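NAD-dependent epimerase/dehydratase (Methanobrevibacter ruminantium, PDB 6DNT) probably interconverts UDP-N-acetylglucosamine and its 4-epimer with the help of bound NAD, and also binds the bacterial cell-wall intermediate UDP-N-acetylmuramic acid. Local coordinates at residues Ala55-Asn60 with Glu82-Ile87; Leu165-Asn170 with Val268-Leu273. One frame throughout, in Å; residues are numbered along the deposited sequence. Where two conformers were deposited one is given.

The two contacts illustrate how one sheet can be buttressed at distant places by polar side chains working on backbone groups. Contact 1 lies toward the periphery, with residues ranging from buried to exposed, and joins the turn after helix 47-56 to the start of strand 84-87. Contact 2, on the other side of the chain's centre, is more buried and holds a loop against strand 267-271. Their centres are 31 Å apart and they do not touch. In contact 1 a neutral amide gripping a carbonyl is combined with an isoleucine methyl; in contact 2 a carboxylate takes a strand N-H and lies stacked on an amide.

Contact 1 (Ala55-Asn60 with Glu82-Ile87); sequences ALIDDN and ENLTII
The chain leaving helix 47-56 passes close to the chain entering strand 84-87, the two approaching most nearly at Ile57 and Asn83, whose CA atoms are 6.2 Å apart. No strand pairing links them; a side chain does the joining. Asn83 reaches its amide to the turn, and ND2 donates to Ile57 O at 2.8 Å with an N-H...O angle of 159°. The carbonyl oxygen lies close to the amide plane, while the donor sits slightly tilted from the plane of the peptide carbonyl. A water 2.9 Å from Asn83 ND2 accepts from it and donates to Asp58 O, so the amide nitrogen serves two successive residues of the turn.

This is a piece of a Rossmann-type nucleotide-binding domain: helix 47-56 belongs to its glycine-rich strand-turn-helix, and the turn leads into strand 61-65, the parallel neighbour of strand 84-87. Ile57 supplies the apolar half. With CG1 anti to the backbone N (chi1 -164°), Ile57 CD1 comes to 3.6 Å from Asn83 C and 3.9 Å from Leu84 CB. Within the turn, Asn60 ND2 reaches back to Leu56 O at 2.9 Å, meeting a lone pair of that oxygen in the plane of its carbonyl. His81 ties both sides from its two ring nitrogens, NE2 to Asp58 OD1 and ND1 to Asn83 N.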
ATOM      1  N   ALA A  55     -25.199   5.303 -17.031  1.00 16.39           N
ATOM      2  CA  ALA A  55     -24.922   6.652 -17.509  1.00 17.17           C
ATOM      3  C   ALA A  55     -24.114   6.678 -18.809  1.00 17.59           C
ATOM      4  O   ALA A  55     -24.155   7.671 -19.544  1.00 19.89           O
ATOM      5  CB  ALA A  55     -24.211   7.448 -16.434  1.00 17.03           C
ATOM      6  N   LEU A  56     -23.384   5.603 -19.095  1.00 17.30           N
ATOM      7  CA  LEU A  56     -22.524   5.543 -20.282  1.00 17.21           C
ATOM      8  C   LEU A  56     -23.094   4.756 -21.460  1.00 16.65           C
ATOM      9  O   LEU A  56     -22.654   4.947 -22.597  1.00 16.98           O
ATOM     10  CB  LEU A  56     -21.186   4.915 -19.899  1.00 17.31           C
ATOM     11  CG  LEU A  56     -20.304   5.760 -18.979  1.00 18.37           C
ATOM     12  CD1 LEU A  56     -19.040   4.999 -18.639  1.00 19.03           C
ATOM     13  CD2 LEU A  56     -19.983   7.103 -19.622  1.00 19.37           C
ATOM     14  N   ILE A  57     -24.013   3.839 -21.183  1.00 16.56           N
ATOM     15  CA  ILE A  57     -24.345   2.773 -22.130  1.00 16.58           C
ATOM     16  C   ILE A  57     -25.035   3.236 -23.426  1.00 17.42           C
ATOM     17  O   ILE A  57     -24.892   2.576 -24.462  1.00 17.70           O
ATOM     18  CB  ILE A  57     -25.178   1.664 -21.440  1.00 16.24           C
ATOM     19  CG1 ILE A  57     -25.206   0.372 -22.273  1.00 16.32           C
ATOM     20  CG2 ILE A  57     -26.596   2.140 -21.109  1.00 16.33           C
ATOM     21  CD1 ILE A  57     -23.856  -0.253 -22.551  1.00 16.45           C
ATOM     22  N   ASP A  58     -25.779   4.335 -23.381  1.00 19.01           N
ATOM     23  CA  ASP A  58     -26.483   4.789 -24.591  1.00 21.07           C
ATOM     24  C   ASP A  58     -25.526   5.268 -25.665  1.00 21.77           C
ATOM     25  O   ASP A  58     -25.771   5.030 -26.855  1.00 21.98           O
ATOM     26  CB  ASP A  58     -27.508   5.888 -24.280  1.00 22.70           C
ATOM     27  CG  ASP A  58     -28.779   5.346 -23.646  1.00 24.37           C
ATOM     28  OD1 ASP A  58     -29.051   4.127 -23.707  1.00 24.51           O
ATOM     29  OD2 ASP A  58     -29.533   6.166 -23.087  1.00 29.61           O
ATOM     30  N   ASP A  59     -24.430   5.903 -25.261  1.00 21.23           N
ATOM     31  CA  ASP A  59     -23.517   6.538 -26.205  1.00 22.53           C
ATOM     32  C   ASP A  59     -22.139   5.881 -26.307  1.00 20.31           C
ATOM     33  O   ASP A  59     -21.290   6.354 -27.067  1.00 20.06           O
ATOM     34  CB  ASP A  59     -23.384   8.025 -25.848  1.00 25.21           C
ATOM     35  CG  ASP A  59     -24.703   8.779 -25.987  1.00 29.01           C
ATOM     36  OD1 ASP A  59     -25.391   8.602 -27.013  1.00 32.61           O
ATOM     37  OD2 ASP A  59     -25.064   9.533 -25.060  1.00 33.54           O
ATOM     38  N   ASN A  60     -21.911   4.786 -25.571  1.00 17.84           N
ATOM     39  CA  ASN A  60     -20.598   4.131 -25.550  1.00 17.15           C
ATOM     40  C   ASN A  60     -20.729   2.629 -25.474  1.00 16.59           C
ATOM     41  O   ASN A  60     -21.705   2.104 -24.944  1.00 17.80           O
ATOM     42  CB  ASN A  60     -19.795   4.588 -24.332  1.00 17.07           C
ATOM     43  CG  ASN A  60     -19.650   6.088 -24.267  1.00 17.62           C
ATOM     44  OD1 ASN A  60     -18.795   6.661 -24.939  1.00 18.86           O
ATOM     45  ND2 ASN A  60     -20.495   6.735 -23.486  1.00 18.12           N
ATOM     46  N   GLU A  82     -27.849  -3.004 -26.572  1.00 17.99           N
ATOM     47  CA  GLU A  82     -26.994  -3.295 -27.738  1.00 19.45           C
ATOM     48  C   GLU A  82     -25.491  -3.001 -27.554  1.00 17.90           C
ATOM     49  O   GLU A  82     -24.664  -3.726 -28.054  1.00 17.28           O
ATOM     50  CB  GLU A  82     -27.547  -2.624 -29.012  1.00 21.94           C
ATOM     51  CG  GLU A  82     -28.671  -3.419 -29.686  0.70 24.98           C
ATOM     52  CD  GLU A  82     -28.265  -4.824 -30.153  0.70 27.04           C
ATOM     53  OE1 GLU A  82     -27.126  -5.013 -30.631  0.70 29.05           O
ATOM     54  OE2 GLU A  82     -29.093  -5.753 -30.040  0.70 28.50           O
ATOM     55  N   ASN A  83     -25.160  -1.958 -26.804  1.00 16.47           N
ATOM     56  CA  ASN A  83     -23.783  -1.573 -26.521  1.00 16.13           C
ATOM     57  C   ASN A  83     -23.092  -2.354 -25.400  1.00 14.94           C
ATOM     58  O   ASN A  83     -21.908  -2.117 -25.149  1.00 14.12           O
ATOM     59  CB  ASN A  83     -23.726  -0.083 -26.201  1.00 16.95           C
ATOM     60  CG  ASN A  83     -24.041   0.783 -27.400  1.00 18.40           C
ATOM     61  OD1 ASN A  83     -24.001   0.315 -28.542  1.00 20.18           O
ATOM     62  ND2 ASN A  83     -24.325   2.056 -27.156  1.00 18.45           N
ATOM     63  N   LEU A  84     -23.807  -3.263 -24.745  1.00 14.03           N
ATOM     64  CA  LEU A  84     -23.292  -3.928 -23.552  1.00 14.08           C
ATOM     65  C   LEU A  84     -22.647  -5.256 -23.849  1.00 14.07           C
ATOM     66  O   LEU A  84     -23.170  -6.043 -24.633  1.00 13.97           O
ATOM     67  CB  LEU A  84     -24.428  -4.156 -22.559  1.00 14.30           C
ATOM     68  CG  LEU A  84     -24.044  -4.745 -21.207  1.00 14.76           C
ATOM     69  CD1 LEU A  84     -23.139  -3.776 -20.462  1.00 15.11           C
ATOM     70  CD2 LEU A  84     -25.306  -5.046 -20.430  1.00 15.23           C
ATOM     71  N   THR A  85     -21.519  -5.513 -23.183  1.00 13.75           N
ATOM     72  CA  THR A  85     -20.934  -6.824 -23.082  1.00 13.85           C
ATOM     73  C   THR A  85     -20.713  -7.133 -21.609  1.00 14.29           C
ATOM     74  O   THR A  85     -20.246  -6.283 -20.868  1.00 14.28           O
ATOM     75  CB  THR A  85     -19.591  -6.887 -23.849  1.00 14.58           C
ATOM     76  OG1 THR A  85     -19.859  -6.805 -25.261  1.00 14.63           O
ATOM     77  CG2 THR A  85     -18.834  -8.163 -23.540  1.00 14.83           C
ATOM     78  N   ILE A  86     -21.040  -8.344 -21.196  1.00 14.71           N
ATOM     79  CA  ILE A  86     -20.808  -8.774 -19.824  1.00 15.46           C
ATOM     80  C   ILE A  86     -19.918  -9.992 -19.841  1.00 15.14           C
ATOM     81  O   ILE A  86     -20.225 -10.983 -20.517  1.00 14.72           O
ATOM     82  CB  ILE A  86     -22.108  -9.122 -19.083  1.00 16.46           C
ATOM     83  CG1 ILE A  86     -23.067  -7.942 -19.240  0.70 17.82           C
ATOM     84  CG2 ILE A  86     -21.819  -9.430 -17.600  1.00 16.95           C
ATOM     85  CD1 ILE A  86     -24.469  -8.221 -18.809  0.70 19.05           C
ATOM     86  N   ILE A  87     -18.847  -9.921 -19.051  1.00 14.35           N
ATOM     87  CA  ILE A  87     -17.911 -11.018 -18.870  1.00 14.62           C
ATOM     88  C   ILE A  87     -18.035 -11.420 -17.414  1.00 14.90           C
ATOM     89  O   ILE A  87     -17.666 -10.644 -16.526  1.00 13.85           O
ATOM     90  CB  ILE A  87     -16.460 -10.592 -19.211  1.00 14.79           C
ATOM     91  CG1 ILE A  87     -16.403 -10.046 -20.649  1.00 14.94           C
ATOM     92  CG2 ILE A  87     -15.529 -11.780 -19.018  1.00 15.25           C
ATOM     93  CD1 ILE A  87     -15.048  -9.533 -21.121  1.00 15.01           C
TER
HETATM   94  O   HOH W   1     -24.348   3.958 -29.373  0.50 23.59           O

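Contact 2 (Leu165-Asn170 with Val268-Leu273)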
ATOM      1  N   LEU A 165     -11.376  16.844   5.859  1.00 15.76           N
ATOM      2  CA  LEU A 165     -10.174  16.072   5.520  1.00 15.00           C
ATOM      3  C   LEU A 165      -9.679  16.394   4.130  1.00 14.78           C
ATOM      4  O   LEU A 165     -10.397  16.216   3.151  1.00 14.35           O
ATOM      5  CB  LEU A 165     -10.442  14.570   5.602  1.00 14.74           C
ATOM      6  CG  LEU A 165     -10.808  14.074   6.998  1.00 15.12           C
ATOM      7  CD1 LEU A 165     -11.460  12.704   6.929  1.00 15.95           C
ATOM      8  CD2 LEU A 165      -9.580  14.066   7.896  1.00 15.77           C
ATOM      9  N   LYS A 166      -8.443  16.869   4.051  1.00 14.89           N
ATOM     10  CA  LYS A 166      -7.820  17.169   2.775  1.00 16.37           C
ATOM     11  C   LYS A 166      -7.132  15.916   2.251  1.00 15.39           C
ATOM     12  O   LYS A 166      -6.697  15.070   3.028  1.00 14.85           O
ATOM     13  CB  LYS A 166      -6.818  18.304   2.933  1.00 18.17           C
ATOM     14  CG  LYS A 166      -7.471  19.613   3.336  1.00 20.08           C
ATOM     15  CD  LYS A 166      -6.481  20.769   3.339  1.00 22.80           C
ATOM     16  CE  LYS A 166      -5.487  20.687   4.486  1.00 24.57           C
ATOM     17  NZ  LYS A 166      -6.132  20.702   5.834  1.00 26.65           N
ATOM     18  N   GLU A 167      -7.011  15.818   0.931  1.00 15.46           N
ATOM     19  CA  GLU A 167      -6.381  14.651   0.306  1.00 15.67           C
ATOM     20  C   GLU A 167      -4.925  14.483   0.710  1.00 16.28           C
ATOM     21  O   GLU A 167      -4.407  13.377   0.686  1.00 16.85           O
ATOM     22  CB  GLU A 167      -6.480  14.709  -1.221  1.00 15.62           C
ATOM     23  CG  GLU A 167      -7.898  14.560  -1.766  1.00 15.95           C
ATOM     24  CD  GLU A 167      -8.644  15.875  -1.945  1.00 16.00           C
ATOM     25  OE1 GLU A 167      -8.185  16.939  -1.437  1.00 16.66           O
ATOM     26  OE2 GLU A 167      -9.713  15.841  -2.594  1.00 15.73           O
ATOM     27  N   SER A 168      -4.275  15.575   1.093  1.00 16.29           N
ATOM     28  CA  SER A 168      -2.886  15.550   1.556  1.00 17.41           C
ATOM     29  C   SER A 168      -2.640  14.899   2.918  1.00 17.31           C
ATOM     30  O   SER A 168      -1.490  14.720   3.297  1.00 17.72           O
ATOM     31  CB  SER A 168      -2.334  16.984   1.573  1.00 17.54           C
ATOM     32  OG  SER A 168      -3.163  17.827   2.358  1.00 18.63           O
ATOM     33  N   GLU A 169      -3.689  14.577   3.682  1.00 17.10           N
ATOM     34  CA  GLU A 169      -3.505  13.858   4.936  1.00 17.63           C
ATOM     35  C   GLU A 169      -2.799  12.514   4.692  1.00 18.16           C
ATOM     36  O   GLU A 169      -2.981  11.885   3.643  1.00 18.38           O
ATOM     37  CB  GLU A 169      -4.840  13.636   5.658  1.00 17.67           C
ATOM     38  CG  GLU A 169      -5.551  14.904   6.139  1.00 18.56           C
ATOM     39  CD  GLU A 169      -4.804  15.665   7.229  1.00 19.69           C
ATOM     40  OE1 GLU A 169      -4.283  15.044   8.173  1.00 21.16           O
ATOM     41  OE2 GLU A 169      -4.754  16.904   7.137  1.00 21.97           O
ATOM     42  N   ASN A 170      -1.980  12.099   5.648  1.00 18.24           N
ATOM     43  CA  ASN A 170      -1.347  10.791   5.604  1.00 19.45           C
ATOM     44  C   ASN A 170      -2.390   9.688   5.727  1.00 17.33           C
ATOM     45  O   ASN A 170      -3.481   9.894   6.261  1.00 17.66           O
ATOM     46  CB  ASN A 170      -0.335  10.634   6.739  1.00 21.96           C
ATOM     47  CG  ASN A 170       0.947  11.408   6.492  1.00 25.62           C
ATOM     48  OD1 ASN A 170       1.379  12.188   7.329  1.00 31.16           O
ATOM     49  ND2 ASN A 170       1.573  11.173   5.350  1.00 31.22           N
ATOM     50  N   VAL A 268      -5.509  12.149  -6.784  1.00 15.00           N
ATOM     51  CA  VAL A 268      -6.506  11.627  -5.840  1.00 15.51           C
ATOM     52  C   VAL A 268      -7.454  12.754  -5.450  1.00 15.04           C
ATOM     53  O   VAL A 268      -7.004  13.882  -5.217  1.00 16.18           O
ATOM     54  CB  VAL A 268      -5.851  10.944  -4.609  1.00 16.69           C
ATOM     55  CG1 VAL A 268      -4.951  11.887  -3.819  1.00 18.35           C
ATOM     56  CG2 VAL A 268      -6.906  10.344  -3.690  1.00 16.98           C
ATOM     57  N   ILE A 269      -8.756  12.459  -5.421  0.70 14.67           N
ATOM     58  CA  ILE A 269      -9.790  13.466  -5.140  0.70 14.79           C
ATOM     59  C   ILE A 269     -10.842  12.859  -4.211  0.70 14.02           C
ATOM     60  O   ILE A 269     -11.317  11.763  -4.459  0.70 13.55           O
ATOM     61  CB  ILE A 269     -10.503  13.931  -6.433  0.70 15.84           C
ATOM     62  CG1 ILE A 269      -9.508  14.508  -7.448  0.70 16.51           C
ATOM     63  CG2 ILE A 269     -11.571  14.965  -6.122  0.70 17.09           C
ATOM     64  CD1 ILE A 269     -10.120  14.735  -8.816  0.70 16.62           C
ATOM     65  N   ASN A 270     -11.196  13.578  -3.150  1.00 13.31           N
ATOM     66  CA  ASN A 270     -12.342  13.211  -2.296  1.00 12.93           C
ATOM     67  C   ASN A 270     -13.653  13.413  -3.054  1.00 12.85           C
ATOM     68  O   ASN A 270     -13.827  14.434  -3.725  1.00 13.15           O
ATOM     69  CB  ASN A 270     -12.420  14.097  -1.051  1.00 12.48           C
ATOM     70  CG  ASN A 270     -11.299  13.860  -0.077  1.00 12.21           C
ATOM     71  OD1 ASN A 270     -10.772  12.763   0.041  1.00 12.18           O
ATOM     72  ND2 ASN A 270     -10.951  14.901   0.674  1.00 11.94           N
ATOM     73  N   VAL A 271     -14.592  12.481  -2.934  1.00 12.18           N
ATOM     74  CA  VAL A 271     -15.917  12.678  -3.512  1.00 12.42           C
ATOM     75  C   VAL A 271     -16.948  12.601  -2.393  1.00 12.57           C
ATOM     76  O   VAL A 271     -17.165  11.551  -1.794  1.00 12.01           O
ATOM     77  CB  VAL A 271     -16.257  11.690  -4.650  1.00 12.91           C
ATOM     78  CG1 VAL A 271     -17.480  12.196  -5.418  1.00 13.39           C
ATOM     79  CG2 VAL A 271     -15.080  11.556  -5.596  1.00 13.45           C
ATOM     80  N   ALA A 272     -17.561  13.751  -2.118  1.00 12.68           N
ATOM     81  CA  ALA A 272     -18.479  13.932  -1.009  1.00 13.41           C
ATOM     82  C   ALA A 272     -19.159  15.286  -1.205  1.00 14.40           C
ATOM     83  O   ALA A 272     -18.936  15.923  -2.233  1.00 14.25           O
ATOM     84  CB  ALA A 272     -17.715  13.913   0.301  1.00 13.50           C
ATOM     85  N   LEU A 273     -19.945  15.732  -0.221  1.00 15.52           N
ATOM     86  CA  LEU A 273     -20.510  17.094  -0.247  1.00 16.76           C
ATOM     87  C   LEU A 273     -19.781  18.106   0.628  1.00 16.85           C
ATOM     88  O   LEU A 273     -19.997  19.306   0.474  1.00 17.60           O
ATOM     89  CB  LEU A 273     -21.981  17.059   0.143  1.00 17.90           C
ATOM     90  CG  LEU A 273     -22.924  16.278  -0.755  1.00 19.16           C
ATOM     91  CD1 LEU A 273     -24.373  16.552  -0.369  1.00 19.83           C
ATOM     92  CD2 LEU A 273     -22.708  16.631  -2.217  1.00 19.65           C
TER
HETATM   93  O   HOH W   2     -12.234  16.908  -3.428  1.00 19.84           O
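Glu167 starts its side chain toward strand 267-271 and meets Asn270 there, its CG passing 3.6 Å from Val268 O and its OE2 3.5 Å from Ile269 CA. The setting is the nucleotide-sugar epimerase fold of the extended short-chain dehydrogenase family: the loop between strand 147-153 and helix 176-195 folds over a strand that pairs in parallel with strand 199-208. Lys166 to Glu169 form a type I beta turn, closed by Glu169 N to Lys166 O, and this turn presents Glu167 to the strand.

Packing is tight on the Asn270 side. The carboxylate and the amide approach from opposite directions and lie stacked, their planes only 13° apart, with Glu167 CD 3.6 Å from Asn270 ND2. A bend at chi2 (91°) swings the carboxylate out of line with the rest of the chain and brings OE2 to the backbone. Its second oxygen, OE1, takes a hydrogen bond from Asn315 ND2, so both ends of the buried carboxylate are engaged, which would be expected to favour its ionised form. At this same end a water lies 2.9 Å from Glu167 OE2 and 3.0 Å from Asn270 O. The Asn270 amide is fixed by Tyr157 OH at OD1 and by Asp312 O at ND2; its bond from ND2 to Leu165 O, 2.9 Å long, is weak because it is strongly bent.

The other flank is looser. Val268, partly exposed, brings CG1 no nearer than 4.1 Å to Glu167 CB, and the side chains of Lys166 and Ser168 start away from the strand, both residues being exposed. Asn170, farther along, packs on Ser168 of the second subunit. Back at the tight end, Glu167 OE2 offers its anti lone pair to Asn270 N, 2.8 Å away in an almost straight bond of 178°.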